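Local coordinates for hypothetical protein PH1789 (Pyrococcus horikoshii, PDB 1WR2) that is of unknown function but contains an ATP-grasp domain, the fold that defines a large superfamily of proteins, at residues Arg120-Gly125 / Ile136-Gly142. Sequence-based numbering, arbitrary orientation.
Sequences REVIIG and IMFGLGG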
loop_
_atom_site.group_PDB
_atom_site.type_symbol
_atom_site.label_atom_id
_atom_site.label_comp_id
_atom_site.label_asym_id
_atom_site.label_seq_id
_atom_site.Cartn_x
_atom_site.Cartn_y
_atom_site.Cartn_z
ATOM N N ARG A 120 13.392 -6.863 0.256
ATOM C CA ARG A 120 12.676 -8.049 -0.208
ATOM C C ARG A 120 11.194 -7.734 -0.404
ATOM O O ARG A 120 10.512 -7.330 0.537
ATOM C CB ARG A 120 12.823 -9.188 0.801
ATOM C CG ARG A 120 12.035 -10.437 0.427
ATOM C CD ARG A 120 12.596 -11.101 -0.820
ATOM N NE ARG A 120 13.972 -11.543 -0.615
ATOM C CZ ARG A 120 14.680 -12.222 -1.509
ATOM N NH1 ARG A 120 14.142 -12.543 -2.681
ATOM N NH2 ARG A 120 15.929 -12.579 -1.233
ATOM N N GLU A 121 10.696 -7.922 -1.622
ATOM C CA GLU A 121 9.294 -7.644 -1.902
ATOM C C GLU A 121 8.356 -8.740 -1.419
ATOM O O GLU A 121 8.549 -9.916 -1.738
ATOM C CB GLU A 121 9.065 -7.442 -3.403
ATOM C CG GLU A 121 9.607 -6.147 -3.956
ATOM C CD GLU A 121 9.008 -5.801 -5.307
ATOM O OE1 GLU A 121 7.770 -5.600 -5.386
ATOM O OE2 GLU A 121 9.772 -5.730 -6.293
ATOM N N VAL A 122 7.351 -8.351 -0.636
ATOM C CA VAL A 122 6.350 -9.291 -0.151
ATOM C C VAL A 122 4.983 -8.650 -0.367
ATOM O O VAL A 122 4.882 -7.450 -0.659
ATOM C CB VAL A 122 6.505 -9.631 1.355
ATOM C CG1 VAL A 122 7.903 -10.172 1.633
ATOM C CG2 VAL A 122 6.201 -8.422 2.200
ATOM N N ILE A 123 3.933 -9.449 -0.248
ATOM C CA ILE A 123 2.580 -8.944 -0.443
ATOM C C ILE A 123 1.651 -9.480 0.637
ATOM O O ILE A 123 1.684 -10.666 0.961
ATOM C CB ILE A 123 1.996 -9.388 -1.816
ATOM C CG1 ILE A 123 2.808 -8.790 -2.970
ATOM C CG2 ILE A 123 0.535 -8.950 -1.923
ATOM C CD1 ILE A 123 2.309 -9.230 -4.360
ATOM N N ILE A 124 0.835 -8.599 1.202
ATOM C CA ILE A 124 -0.139 -9.009 2.198
ATOM C C ILE A 124 -1.500 -8.638 1.635
ATOM O O ILE A 124 -1.777 -7.463 1.365
ATOM C CB ILE A 124 0.071 -8.302 3.546
ATOM C CG1 ILE A 124 1.347 -8.826 4.214
ATOM C CG2 ILE A 124 -1.136 -8.534 4.441
ATOM C CD1 ILE A 124 1.704 -8.119 5.518
ATOM N N GLY A 125 -2.339 -9.649 1.433
ATOM C CA GLY A 125 -3.667 -9.415 0.898
ATOM C C GLY A 125 -4.778 -9.820 1.851
ATOM O O GLY A 125 -4.581 -10.638 2.746
ATOM N N ILE A 136 -6.545 -13.379 5.524
ATOM C CA ILE A 136 -5.335 -12.638 5.271
ATOM C C ILE A 136 -4.368 -13.579 4.540
ATOM O O ILE A 136 -4.248 -14.754 4.888
ATOM C CB ILE A 136 -4.728 -12.130 6.596
ATOM C CG1 ILE A 136 -3.504 -11.255 6.314
ATOM C CG2 ILE A 136 -4.383 -13.317 7.500
ATOM C CD1 ILE A 136 -3.098 -10.395 7.503
ATOM N N MET A 137 -3.710 -13.053 3.511
ATOM C CA MET A 137 -2.770 -13.820 2.687
ATOM C C MET A 137 -1.371 -13.223 2.732
ATOM O O MET A 137 -1.197 -12.011 2.902
ATOM C CB MET A 137 -3.219 -13.822 1.215
ATOM C CG MET A 137 -4.397 -14.721 0.856
ATOM S SD MET A 137 -5.966 -14.309 1.662
ATOM C CE MET A 137 -6.558 -12.917 0.671
ATOM N N PHE A 138 -0.378 -14.082 2.540
ATOM C CA PHE A 138 1.014 -13.667 2.522
ATOM C C PHE A 138 1.762 -14.448 1.454
ATOM O O PHE A 138 1.499 -15.631 1.242
ATOM C CB PHE A 138 1.690 -13.927 3.866
ATOM C CG PHE A 138 3.170 -13.696 3.838
ATOM C CD1 PHE A 138 3.683 -12.401 3.778
ATOM C CD2 PHE A 138 4.054 -14.773 3.814
ATOM C CE1 PHE A 138 5.047 -12.180 3.691
ATOM C CE2 PHE A 138 5.429 -14.563 3.728
ATOM C CZ PHE A 138 5.928 -13.264 3.666
ATOM N N GLY A 139 2.697 -13.777 0.790
ATOM C CA GLY A 139 3.499 -14.417 -0.235
ATOM C C GLY A 139 4.500 -13.400 -0.747
ATOM O O GLY A 139 4.356 -12.210 -0.468
ATOM N N LEU A 140 5.517 -13.843 -1.480
ATOM C CA LEU A 140 6.501 -12.903 -2.009
ATOM C C LEU A 140 5.918 -12.121 -3.175
ATOM O O LEU A 140 4.996 -12.584 -3.852
ATOM C CB LEU A 140 7.765 -13.627 -2.490
ATOM C CG LEU A 140 8.694 -14.249 -1.445
ATOM C CD1 LEU A 140 9.985 -14.694 -2.118
ATOM C CD2 LEU A 140 9.001 -13.245 -0.358
ATOM N N GLY A 141 6.468 -10.933 -3.406
ATOM C CA GLY A 141 6.003 -10.104 -4.502
ATOM C C GLY A 141 6.872 -10.311 -5.727
ATOM O O GLY A 141 7.435 -11.387 -5.924
ATOM N N GLY A 142 6.996 -9.277 -6.549
ATOM C CA GLY A 142 7.798 -9.398 -7.750
ATOM C C GLY A 142 6.877 -9.387 -8.949
ATOM O O GLY A 142 5.662 -9.305 -8.788
HETATM O O HOH W 1 5.198 -6.500 -5.486
#
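Ile136 lays its CG1 branch beside CG2 of Ile124, 4.1 Å apart, both side chains pointing the same way toward helix 187-203. Next, Met137 pairs with Gly125 through two backbone bonds, the one from Met137 N to Gly125 O being 2.7 Å; its side chain, bent at chi2 and chi3, brings CE to 3.7 Å from Gly125 O on the other face. Phe138 returns to the helix side. With CG anti to the backbone nitrogen (chi1 172°), its ring meets Ile124 CG1 at an edge, while CE1 lies 3.8 Å from Val122 CB; Ile190 of the helix also touches it. Gly139 pairs with Ile123: the bond from Ile123 N to Gly139 O is 2.8 Å and almost head-on, whereas the return bond from Gly139 N to Ile123 O is longer, 3.3 Å. Leu140 drops CD2 to 3.8 Å from Val122 CG1. Gly141 N gives Glu121 O a nearly straight bond (177°) from above the carbonyl plane, and a water donates to Glu121 OE1 while weakly accepting from Gly142 N. In this hairpin of strands 120-129 and 133-140, flanked by strands 208-218 and 152-155, five backbone hydrogen bonds thus carry the polar contact while side chains supply apolar packing.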